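Local coordinates for protein Dye type peroxidase A (Streptomyces lividans 1326, PDB 6GZW) that probably uses its ferric haem to reduce hydrogen peroxide and oxidise dyes and other substrates, as a member of the dye-decolourising peroxidase family, at residues E10-G21 and P79-G87; N283-N294 and P335-L346. One frame throughout, in Å; residues are numbered along the deposited sequence.

Contact 1 of 2, residues E10-G21 and P79-G87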
loop_
_atom_site.group_PDB
_atom_site.type_symbol
_atom_site.label_atom_id
_atom_site.label_comp_id
_atom_site.label_asym_id
_atom_site.label_seq_id
_atom_site.Cartn_x
_atom_site.Cartn_y
_atom_site.Cartn_z
ATOM N N GLU A 10 19.769 -3.155 0.785
ATOM C CA GLU A 10 20.041 -2.187 1.833
ATOM C C GLU A 10 19.454 -2.634 3.165
ATOM O O GLU A 10 18.323 -3.134 3.220
ATOM C CB GLU A 10 19.442 -0.842 1.425
ATOM C CG GLU A 10 19.630 0.272 2.433
ATOM C CD GLU A 10 21.036 0.819 2.444
ATOM O OE1 GLU A 10 21.806 0.532 1.474
ATOM O OE2 GLU A 10 21.341 1.540 3.428
ATOM N N GLN A 11 20.226 -2.422 4.237
ATOM C CA GLN A 11 19.909 -2.952 5.542
ATOM C C GLN A 11 20.069 -1.867 6.584
ATOM O O GLN A 11 21.125 -1.209 6.634
ATOM C CB GLN A 11 20.879 -4.085 5.859
ATOM C CG GLN A 11 20.670 -4.668 7.251
ATOM C CD GLN A 11 21.489 -5.914 7.531
ATOM O OE1 GLN A 11 22.011 -6.543 6.624
ATOM N NE2 GLN A 11 21.575 -6.288 8.787
ATOM N N ALA A 12 19.054 -1.674 7.416
ATOM C CA ALA A 12 19.149 -0.758 8.549
ATOM C C ALA A 12 19.629 -1.499 9.800
ATOM O O ALA A 12 19.373 -2.687 9.989
ATOM C CB ALA A 12 17.803 -0.092 8.823
ATOM N N MET A 13 20.313 -0.763 10.664
ATOM C CA MET A 13 20.797 -1.325 11.915
ATOM C C MET A 13 19.719 -1.327 12.982
ATOM O O MET A 13 19.038 -0.319 13.197
ATOM C CB MET A 13 22.013 -0.553 12.420
ATOM C CG MET A 13 23.271 -0.776 11.592
ATOM S SD MET A 13 24.720 0.022 12.342
ATOM C CE MET A 13 24.981 -0.954 13.827
ATOM N N PHE A 14 19.587 -2.460 13.677
ATOM C CA PHE A 14 18.688 -2.589 14.799
ATOM C C PHE A 14 19.380 -2.119 16.069
ATOM O O PHE A 14 18.841 -1.300 16.826
ATOM C CB PHE A 14 18.236 -4.061 14.989
ATOM C CG PHE A 14 17.481 -4.296 16.256
ATOM C CD1 PHE A 14 16.252 -3.679 16.484
ATOM C CD2 PHE A 14 18.012 -5.127 17.272
ATOM C CE1 PHE A 14 15.563 -3.871 17.678
ATOM C CE2 PHE A 14 17.314 -5.323 18.456
ATOM C CZ PHE A 14 16.097 -4.702 18.665
ATOM N N HIS A 15 20.567 -2.683 16.326
ATOM C CA HIS A 15 21.305 -2.327 17.542
ATOM C C HIS A 15 21.955 -0.951 17.369
ATOM O O HIS A 15 22.492 -0.645 16.309
ATOM C CB HIS A 15 22.382 -3.360 17.887
ATOM C CG HIS A 15 21.843 -4.662 18.378
ATOM N ND1 HIS A 15 22.117 -5.858 17.750
ATOM C CD2 HIS A 15 21.067 -4.969 19.445
ATOM C CE1 HIS A 15 21.523 -6.841 18.400
ATOM N NE2 HIS A 15 20.886 -6.330 19.436
ATOM N N GLY A 16 21.917 -0.149 18.430
ATOM C CA GLY A 16 22.507 1.200 18.419
ATOM C C GLY A 16 22.068 2.077 19.591
ATOM O O GLY A 16 21.239 1.702 20.416
ATOM N N LYS A 17 22.657 3.265 19.670
ATOM C CA LYS A 17 22.301 4.228 20.707
ATOM C C LYS A 17 20.814 4.638 20.605
ATOM O O LYS A 17 20.120 4.720 21.616
ATOM C CB LYS A 17 23.225 5.446 20.602
ATOM C CG LYS A 17 22.972 6.555 21.602
ATOM C CD LYS A 17 23.904 7.718 21.273
ATOM C CE LYS A 17 23.948 8.772 22.362
ATOM N NZ LYS A 17 25.001 9.793 22.040
ATOM N N HIS A 18 20.349 4.882 19.382
ATOM C CA HIS A 18 18.957 5.246 19.094
ATOM C C HIS A 18 18.263 4.087 18.387
ATOM O O HIS A 18 18.910 3.322 17.679
ATOM C CB HIS A 18 18.913 6.482 18.184
ATOM C CG HIS A 18 19.709 7.637 18.706
ATOM N ND1 HIS A 18 19.461 8.206 19.939
ATOM C CD2 HIS A 18 20.772 8.297 18.191
ATOM C CE1 HIS A 18 20.326 9.188 20.145
ATOM N NE2 HIS A 18 21.137 9.256 19.107
ATOM N N GLN A 19 16.954 3.967 18.595
ATOM C CA GLN A 19 16.162 3.010 17.799
ATOM C C GLN A 19 16.128 3.451 16.351
ATOM O O GLN A 19 16.118 4.671 16.078
ATOM C CB GLN A 19 14.750 2.907 18.328
ATOM C CG GLN A 19 14.593 2.091 19.605
ATOM C CD GLN A 19 13.129 1.819 19.903
ATOM O OE1 GLN A 19 12.486 1.030 19.178
ATOM N NE2 GLN A 19 12.597 2.426 20.946
ATOM N N PRO A 20 16.084 2.480 15.415
ATOM C CA PRO A 20 15.852 2.780 13.998
ATOM C C PRO A 20 14.431 3.344 13.763
ATOM O O PRO A 20 13.559 3.250 14.627
ATOM C CB PRO A 20 16.007 1.404 13.334
ATOM C CG PRO A 20 15.474 0.483 14.354
ATOM C CD PRO A 20 15.951 1.024 15.677
ATOM N N GLY A 21 14.228 3.998 12.628
ATOM C CA GLY A 21 12.931 4.577 12.286
ATOM C C GLY A 21 12.694 6.018 12.722
ATOM O O GLY A 21 11.553 6.472 12.729
ATOM N N PRO A 79 16.776 -7.459 3.169
ATOM C CA PRO A 79 16.172 -6.717 4.278
ATOM C C PRO A 79 15.290 -5.521 3.815
ATOM O O PRO A 79 14.401 -5.090 4.561
ATOM C CB PRO A 79 17.376 -6.208 5.065
ATOM C CG PRO A 79 18.540 -7.066 4.642
ATOM C CD PRO A 79 18.227 -7.691 3.341
ATOM N N SER A 80 15.565 -4.988 2.618
ATOM C CA SER A 80 14.739 -3.935 1.998
ATOM C C SER A 80 14.520 -2.726 2.936
ATOM O O SER A 80 13.406 -2.154 3.037
ATOM C CB SER A 80 13.381 -4.476 1.536
ATOM O OG SER A 80 13.529 -5.601 0.703
ATOM N N SER A 81 15.579 -2.361 3.672
ATOM C CA SER A 81 15.568 -1.246 4.629
ATOM C C SER A 81 14.506 -1.352 5.710
ATOM O O SER A 81 14.038 -0.345 6.228
ATOM C CB SER A 81 15.477 0.119 3.898
ATOM O OG SER A 81 16.607 0.275 3.074
ATOM N N LEU A 82 14.166 -2.588 6.105
ATOM C CA LEU A 82 13.156 -2.791 7.140
ATOM C C LEU A 82 13.616 -2.134 8.434
ATOM O O LEU A 82 14.774 -2.329 8.825
ATOM C CB LEU A 82 12.894 -4.280 7.417
ATOM C CG LEU A 82 11.917 -4.543 8.579
ATOM C CD1 LEU A 82 10.469 -4.133 8.293
ATOM C CD2 LEU A 82 11.956 -6.011 8.970
ATOM N N THR A 83 12.712 -1.400 9.091
ATOM C CA THR A 83 12.896 -0.962 10.464
ATOM C C THR A 83 11.660 -1.239 11.275
ATOM O O THR A 83 10.536 -1.222 10.770
ATOM C CB THR A 83 13.273 0.534 10.634
ATOM O OG1 THR A 83 12.195 1.379 10.173
ATOM C CG2 THR A 83 14.514 0.863 9.849
ATOM N N VAL A 84 11.885 -1.524 12.549
ATOM C CA VAL A 84 10.847 -1.710 13.554
ATOM C C VAL A 84 11.219 -0.852 14.764
ATOM O O VAL A 84 12.347 -0.936 15.249
ATOM C CB VAL A 84 10.721 -3.191 13.992
ATOM C CG1 VAL A 84 9.464 -3.372 14.838
ATOM C CG2 VAL A 84 10.674 -4.090 12.777
ATOM N N THR A 85 10.267 -0.057 15.228
ATOM C CA THR A 85 10.444 0.890 16.328
ATOM C C THR A 85 9.320 0.745 17.336
ATOM O O THR A 85 8.157 0.572 16.947
ATOM C CB THR A 85 10.323 2.324 15.773
ATOM O OG1 THR A 85 11.075 2.428 14.566
ATOM C CG2 THR A 85 10.771 3.321 16.785
ATOM N N PHE A 86 9.647 0.848 18.624
ATOM C CA PHE A 86 8.714 0.573 19.705
ATOM C C PHE A 86 8.523 1.762 20.641
ATOM O O PHE A 86 9.528 2.380 21.060
ATOM C CB PHE A 86 9.238 -0.606 20.542
ATOM C CG PHE A 86 9.515 -1.870 19.740
ATOM C CD1 PHE A 86 8.466 -2.730 19.372
ATOM C CD2 PHE A 86 10.804 -2.178 19.299
ATOM C CE1 PHE A 86 8.702 -3.858 18.636
ATOM C CE2 PHE A 86 11.048 -3.323 18.538
ATOM C CZ PHE A 86 9.985 -4.166 18.206
ATOM N N GLY A 87 7.276 2.015 21.063
ATOM C CA GLY A 87 6.985 3.051 22.063
ATOM C C GLY A 87 5.941 2.642 23.085
ATOM O O GLY A 87 5.227 1.651 22.899
HETATM O O HOH W 1 16.893 -3.524 7.437
HETATM O O HOH W 2 13.996 -0.849 17.638
#

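Contact 2 of 2, residues N283-N294 and P335-L346. With HEM (protoporphyrin IX containing Fe), chain C.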
loop_
_atom_site.group_PDB
_atom_site.type_symbol
_atom_site.label_atom_id
_atom_site.label_comp_id
_atom_site.label_asym_id
_atom_site.label_seq_id
_atom_site.Cartn_x
_atom_site.Cartn_y
_atom_site.Cartn_z
ATOM N N ASN A 283 -0.090 33.832 7.256
ATOM C CA ASN A 283 -0.636 32.577 7.792
ATOM C C ASN A 283 -0.188 31.369 6.970
ATOM O O ASN A 283 -0.811 30.310 7.091
ATOM C CB ASN A 283 -2.167 32.626 7.862
ATOM C CG ASN A 283 -2.831 32.822 6.490
ATOM O OD1 ASN A 283 -2.171 33.123 5.494
ATOM N ND2 ASN A 283 -4.152 32.619 6.437
ATOM N N ALA A 284 0.867 31.505 6.158
ATOM C CA ALA A 284 1.360 30.375 5.350
ATOM C C ALA A 284 1.943 29.308 6.263
ATOM O O ALA A 284 2.717 29.600 7.154
ATOM C CB ALA A 284 2.411 30.827 4.362
ATOM N N HIS A 285 1.622 28.048 5.991
ATOM C CA HIS A 285 2.093 26.918 6.813
ATOM C C HIS A 285 3.611 26.876 7.008
ATOM O O HIS A 285 4.104 26.691 8.127
ATOM C CB HIS A 285 1.610 25.637 6.142
ATOM C CG HIS A 285 1.937 24.403 6.904
ATOM N ND1 HIS A 285 1.207 23.989 7.996
ATOM C CD2 HIS A 285 2.928 23.507 6.732
ATOM C CE1 HIS A 285 1.732 22.863 8.458
ATOM N NE2 HIS A 285 2.781 22.555 7.707
ATOM N N ALA A 286 4.341 27.038 5.920
ATOM C CA ALA A 286 5.811 26.991 5.967
ATOM C C ALA A 286 6.462 28.268 6.519
ATOM O O ALA A 286 7.703 28.307 6.692
ATOM C CB ALA A 286 6.406 26.598 4.612
ATOM N N ARG A 287 5.657 29.291 6.809
ATOM C CA ARG A 287 6.118 30.389 7.666
ATOM C C ARG A 287 5.894 30.056 9.139
ATOM O O ARG A 287 6.825 30.017 9.938
ATOM C CB ARG A 287 5.380 31.695 7.336
ATOM C CG ARG A 287 5.707 32.851 8.280
ATOM C CD ARG A 287 4.715 33.997 8.103
ATOM N NE ARG A 287 4.990 34.750 6.893
ATOM C CZ ARG A 287 5.830 35.777 6.800
ATOM N NH1 ARG A 287 6.544 36.191 7.833
ATOM N NH2 ARG A 287 6.010 36.371 5.621
ATOM N N ILE A 288 4.640 29.799 9.486
ATOM C CA ILE A 288 4.253 29.741 10.892
ATOM C C ILE A 288 4.717 28.487 11.665
ATOM O O ILE A 288 4.702 28.481 12.895
ATOM C CB ILE A 288 2.758 30.031 11.087
ATOM C CG1 ILE A 288 1.891 28.891 10.565
ATOM C CG2 ILE A 288 2.391 31.389 10.447
ATOM C CD1 ILE A 288 0.417 29.107 10.827
ATOM N N THR A 289 5.143 27.454 10.944
ATOM C CA THR A 289 5.683 26.245 11.585
ATOM C C THR A 289 7.201 26.301 11.897
ATOM O O THR A 289 7.720 25.425 12.596
ATOM C CB THR A 289 5.468 25.020 10.666
ATOM O OG1 THR A 289 6.021 25.343 9.394
ATOM C CG2 THR A 289 4.015 24.669 10.537
ATOM N N ARG A 290 7.913 27.331 11.426
ATOM C CA ARG A 290 9.368 27.385 11.602
ATOM C C ARG A 290 9.771 27.465 13.086
ATOM O O ARG A 290 9.084 28.132 13.901
ATOM C CB ARG A 290 9.968 28.578 10.867
ATOM C CG ARG A 290 9.844 28.591 9.338
ATOM C CD ARG A 290 10.085 29.989 8.769
ATOM N NE ARG A 290 11.450 30.413 9.042
ATOM C CZ ARG A 290 12.491 30.280 8.216
ATOM N NH1 ARG A 290 12.374 29.700 7.020
ATOM N NH2 ARG A 290 13.704 30.701 8.614
ATOM N N PRO A 291 10.882 26.800 13.452
ATOM C CA PRO A 291 11.366 26.976 14.823
ATOM C C PRO A 291 11.581 28.451 15.204
ATOM O O PRO A 291 11.229 28.830 16.313
ATOM C CB PRO A 291 12.666 26.141 14.864
ATOM C CG PRO A 291 12.461 25.070 13.806
ATOM C CD PRO A 291 11.638 25.747 12.734
ATOM N N ASP A 292 12.073 29.273 14.270
ATOM C CA ASP A 292 12.269 30.710 14.578
ATOM C C ASP A 292 10.974 31.566 14.744
ATOM O O ASP A 292 11.058 32.737 15.151
ATOM C CB ASP A 292 13.298 31.346 13.645
ATOM C CG ASP A 292 12.840 31.456 12.212
ATOM O OD1 ASP A 292 11.636 31.323 11.884
ATOM O OD2 ASP A 292 13.745 31.700 11.407
ATOM N N GLN A 293 9.804 30.994 14.450
ATOM C CA GLN A 293 8.490 31.582 14.742
ATOM C C GLN A 293 7.801 31.001 15.966
ATOM O O GLN A 293 6.672 31.373 16.267
ATOM C CB GLN A 293 7.577 31.403 13.508
ATOM C CG GLN A 293 8.204 31.891 12.226
ATOM C CD GLN A 293 8.530 33.366 12.287
ATOM O OE1 GLN A 293 7.626 34.180 12.461
ATOM N NE2 GLN A 293 9.805 33.705 12.158
ATOM N N ASN A 294 8.453 30.051 16.649
ATOM C CA ASN A 294 7.853 29.329 17.774
ATOM C C ASN A 294 8.850 29.154 18.915
ATOM O O ASN A 294 8.877 28.110 19.594
ATOM C CB ASN A 294 7.393 27.955 17.264
ATOM C CG ASN A 294 6.247 28.051 16.293
ATOM O OD1 ASN A 294 5.104 28.313 16.684
ATOM N ND2 ASN A 294 6.546 27.843 15.004
ATOM N N PRO A 335 3.373 23.250 20.939
ATOM C CA PRO A 335 3.253 24.704 20.655
ATOM C C PRO A 335 3.032 25.054 19.184
ATOM O O PRO A 335 2.322 26.008 18.887
ATOM C CB PRO A 335 4.571 25.285 21.185
ATOM C CG PRO A 335 5.513 24.128 21.253
ATOM C CD PRO A 335 4.665 22.916 21.550
ATOM N N VAL A 336 3.570 24.256 18.269
ATOM C CA VAL A 336 3.376 24.506 16.850
ATOM C C VAL A 336 1.911 24.224 16.519
ATOM O O VAL A 336 1.254 25.049 15.889
ATOM C CB VAL A 336 4.346 23.691 15.977
ATOM C CG1 VAL A 336 4.035 23.890 14.505
ATOM C CG2 VAL A 336 5.795 24.078 16.278
ATOM N N GLN A 337 1.382 23.077 16.935
ATOM C CA GLN A 337 -0.032 22.789 16.679
ATOM C C GLN A 337 -0.989 23.792 17.330
ATOM O O GLN A 337 -2.019 24.125 16.731
ATOM C CB GLN A 337 -0.401 21.326 17.041
ATOM C CG GLN A 337 -1.807 20.873 16.644
ATOM C CD GLN A 337 -2.126 21.024 15.151
ATOM O OE1 GLN A 337 -1.225 21.064 14.311
ATOM N NE2 GLN A 337 -3.412 21.093 14.821
ATOM N N ARG A 338 -0.642 24.312 18.517
ATOM C CA ARG A 338 -1.478 25.370 19.132
ATOM C C ARG A 338 -1.582 26.542 18.177
ATOM O O ARG A 338 -2.659 27.110 18.005
ATOM C CB ARG A 338 -0.890 25.846 20.444
ATOM C CG ARG A 338 -1.131 24.925 21.616
ATOM C CD ARG A 338 -0.733 25.652 22.901
ATOM N NE ARG A 338 -0.893 24.834 24.103
ATOM C CZ ARG A 338 -2.059 24.525 24.662
ATOM N NH1 ARG A 338 -3.215 24.918 24.121
ATOM N NH2 ARG A 338 -2.083 23.795 25.776
ATOM N N LYS A 339 -0.452 26.889 17.561
ATOM C CA LYS A 339 -0.412 27.961 16.574
ATOM C C LYS A 339 -1.134 27.610 15.289
ATOM O O LYS A 339 -1.804 28.463 14.710
ATOM C CB LYS A 339 1.013 28.285 16.199
ATOM C CG LYS A 339 1.122 29.442 15.222
ATOM C CD LYS A 339 2.486 30.072 15.292
ATOM C CE LYS A 339 2.641 30.882 16.562
ATOM N NZ LYS A 339 4.064 31.257 16.694
ATOM N N LEU A 340 -0.970 26.371 14.809
ATOM C CA LEU A 340 -1.641 26.003 13.547
ATOM C C LEU A 340 -3.160 25.919 13.649
ATOM O O LEU A 340 -3.889 26.198 12.666
ATOM C CB LEU A 340 -1.122 24.662 13.020
ATOM C CG LEU A 340 0.375 24.475 12.817
ATOM C CD1 LEU A 340 0.620 23.171 12.092
ATOM C CD2 LEU A 340 1.017 25.648 12.094
ATOM N N ASP A 341 -3.619 25.499 14.826
ATOM C CA ASP A 341 -5.002 25.071 15.078
ATOM C C ASP A 341 -6.034 25.907 14.305
ATOM O O ASP A 341 -6.733 25.388 13.413
ATOM C CB ASP A 341 -5.245 25.071 16.596
ATOM C CG ASP A 341 -6.626 24.621 16.968
ATOM O OD1 ASP A 341 -7.058 23.575 16.466
ATOM O OD2 ASP A 341 -7.287 25.310 17.779
ATOM N N ARG A 342 -6.073 27.209 14.612
ATOM C CA ARG A 342 -6.861 28.204 13.857
ATOM C C ARG A 342 -6.023 29.135 12.966
ATOM O O ARG A 342 -6.555 29.708 11.994
ATOM C CB ARG A 342 -7.671 29.076 14.844
ATOM C CG ARG A 342 -8.728 28.320 15.648
ATOM C CD ARG A 342 -9.739 29.262 16.303
ATOM N NE ARG A 342 -9.236 29.938 17.504
ATOM C CZ ARG A 342 -9.509 29.609 18.779
ATOM N NH1 ARG A 342 -10.299 28.576 19.110
ATOM N NH2 ARG A 342 -8.968 30.345 19.765
ATOM N N GLY A 343 -4.752 29.342 13.316
ATOM C CA GLY A 343 -3.900 30.275 12.591
ATOM C C GLY A 343 -3.396 29.872 11.212
ATOM O O GLY A 343 -3.038 30.734 10.421
ATOM N N ASP A 344 -3.370 28.580 10.901
ATOM C CA ASP A 344 -2.713 28.091 9.690
ATOM C C ASP A 344 -3.690 28.121 8.516
ATOM O O ASP A 344 -4.803 27.617 8.619
ATOM C CB ASP A 344 -2.263 26.650 9.961
ATOM C CG ASP A 344 -1.401 26.071 8.871
ATOM O OD1 ASP A 344 -1.139 26.718 7.828
ATOM O OD2 ASP A 344 -0.950 24.919 9.080
ATOM N N ALA A 345 -3.284 28.712 7.394
ATOM C CA ALA A 345 -4.080 28.624 6.164
ATOM C C ALA A 345 -4.398 27.173 5.799
ATOM O O ALA A 345 -5.475 26.901 5.259
ATOM C CB ALA A 345 -3.375 29.307 5.015
ATOM N N LEU A 346 -3.491 26.250 6.120
ATOM C CA LEU A 346 -3.697 24.829 5.745
ATOM C C LEU A 346 -4.834 24.166 6.514
ATOM O O LEU A 346 -5.397 23.183 6.037
ATOM C CB LEU A 346 -2.413 24.048 5.966
ATOM C CG LEU A 346 -2.407 22.551 5.640
ATOM C CD1 LEU A 346 -2.658 22.362 4.167
ATOM C CD2 LEU A 346 -1.120 21.878 6.104
HETATM C CHA HEM C . 6.705 22.149 6.611
HETATM C CHB HEM C . 2.787 20.181 4.560
HETATM C CHC HEM C . 1.067 19.155 8.985
HETATM C CHD HEM C . 4.970 21.112 11.006
HETATM C C1A HEM C . 5.801 21.711 5.678
HETATM C C2A HEM C . 5.934 21.903 4.271
HETATM C C3A HEM C . 4.829 21.351 3.710
HETATM C C4A HEM C . 4.010 20.825 4.763
HETATM C CMA HEM C . 4.488 21.251 2.243
HETATM C CAA HEM C . 7.071 22.599 3.535
HETATM C CBA HEM C . 8.246 21.737 3.098
HETATM C CGA HEM C . 9.035 21.251 4.267
HETATM O O1A HEM C . 9.921 21.952 4.826
HETATM O O2A HEM C . 8.799 20.102 4.740
HETATM C C1B HEM C . 1.979 19.702 5.607
HETATM C C2B HEM C . 0.759 18.989 5.416
HETATM C C3B HEM C . 0.244 18.690 6.638
HETATM C C4B HEM C . 1.223 19.244 7.623
HETATM C CMB HEM C . 0.132 18.675 4.092
HETATM C CAB HEM C . -0.948 17.892 6.996
HETATM C CBB HEM C . -1.470 16.950 6.230
HETATM C C1C HEM C . 1.944 19.635 9.932
HETATM C C2C HEM C . 1.755 19.530 11.334
HETATM C C3C HEM C . 2.870 20.109 11.915
HETATM C C4C HEM C . 3.742 20.527 10.846
HETATM C CMC HEM C . 0.581 18.952 12.063
HETATM C CAC HEM C . 3.188 20.340 13.344
HETATM C CBC HEM C . 2.328 20.425 14.370
HETATM C C1D HEM C . 5.762 21.484 9.912
HETATM C C2D HEM C . 7.106 22.047 10.142
HETATM C C3D HEM C . 7.599 22.343 8.924
HETATM C C4D HEM C . 6.531 21.947 7.961
HETATM C CMD HEM C . 7.816 22.223 11.481
HETATM C CAD HEM C . 8.961 22.957 8.642
HETATM C CBD HEM C . 8.949 24.483 8.774
HETATM C CGD HEM C . 10.322 25.040 8.559
HETATM O O1D HEM C . 10.675 25.452 7.418
HETATM O O2D HEM C . 11.119 25.065 9.519
HETATM N NA HEM C . 4.574 21.139 5.979
HETATM N NB HEM C . 2.189 19.846 6.921
HETATM N NC HEM C . 3.100 20.284 9.651
HETATM N ND HEM C . 5.416 21.525 8.613
HETATM FE FE HEM C . 3.847 20.744 7.794
HETATM O O HOH W 3 4.693 18.951 7.787
#

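Contact 1 of 2, residues E10-G21 and P79-G87
Gln19 OE1 is gripped by the backbone N of Phe86, at 2.9 Å, and by a water that also donates to Val84 O. The other half of the same amide returns a bond, Gln19 NE2 giving to Phe86 O at 3.1 Å on a lone pair in the carbonyl plane; NE2 also bonds Pro361 O. One side chain thus pairs with both backbone polar atoms of a strand residue, much as a neighbouring strand would, and these bonds fix the rotation of the amide. CG lies anti to the carbonyl carbon (chi1 -76°) and the chain then runs extended, which carries the amide out to the strand. Cutting this side chain back to an alanine is likely to leave Phe86 N and O and Pro361 O without these mates and the bridging water with one anchor fewer. Next along, Thr85 OG1 donates a short 2.6 Å bond to Pro20 O, while Gly21 packs its CA against that hydroxyl, where a side chain would clash. Thr83 CG2 touches both Ala12 CB, at 3.6 Å, and Pro20 CB. At the far end Ser81 N bonds to Glu10 O from above the carbonyl plane, and a second water links Ala12 N to Leu82 O. The loop after helix 6-9 therefore lies along strand 83-89 and the turn before it; Leu82, just ahead of the strand, and Val84 within it pack against strand 126-132, with Leu82 also meeting helices 43-61 and 135-149.

Contact 2 of 2, residues N283-N294 and P335-L346
His285 and Asp344 join the two segments on the proximal side of the haem. The ring donates from ND1 to Asp344 OD2 at 2.6 Å, nearly straight, meeting the carboxylate on its syn side. The planes of ring and carboxylate are only 18° apart. The other ring nitrogen, NE2, binds the haem iron at 2.1 Å, and a water takes the sixth position. This is the proximal histidine and its carboxylate partner, a pairing familiar from haem peroxidases; the carboxylate is likely to make the imidazole a stronger electron donor to the iron. Asp344 swings its carboxylate across to the ring with CG opposite the backbone N (chi1 -172°), and the backbone N of Leu346 holds OD1 in an Asx turn.

Packing is tight around the ring. Leu346 CD2 lies over one face in a CH-pi contact, 3.9 Å from the centroid, and Thr289 CG2 covers the opposite face. That same threonine methyl touches Leu340 CD2 at 3.5 Å, and Ile288 fills in behind, its CG1 against Leu340 CD2 and its CD1 against Asp344 CA.

Towards the more exposed rim the contact becomes polar and looser. At one margin Lys339 runs past Ile288 O with its CD, then bends at chi3 (-73°) to donate from NZ to Asn294 OD1, well above the carbonyl plane. Asn294 is itself held by ND2, which donates to both Ile288 O and Arg290 O. At the other margin Ala345 N bonds to Asn283 O. Helices 285-288 and 333-343 thus lie side by side against the haem, while helix 238-245 adds Ile245 against His285 and Val244 against Leu346.

In the fold
From the N terminus the chain leaves helix 6-9 and enters the loop of contact 1, which closes when strand 83-89 arrives after an excursion through strand 29-37 and helix 43-61. Contact 2 opens only much later, with helix 285-288, and closes when helix 333-343 returns after strands 300-310 and 316-326. The two closures follow one another in series, neither nested nor crossed. Contacts 1 and 2 lie on opposite sides of the chain's centre, with about 31 Å between the centres of the two contacts. One fastens the N-terminal loop to a central strand of the antiparallel sheet; the other builds the proximal side of the haem site from segments that flank strands 300-310 and 316-326 in the chain.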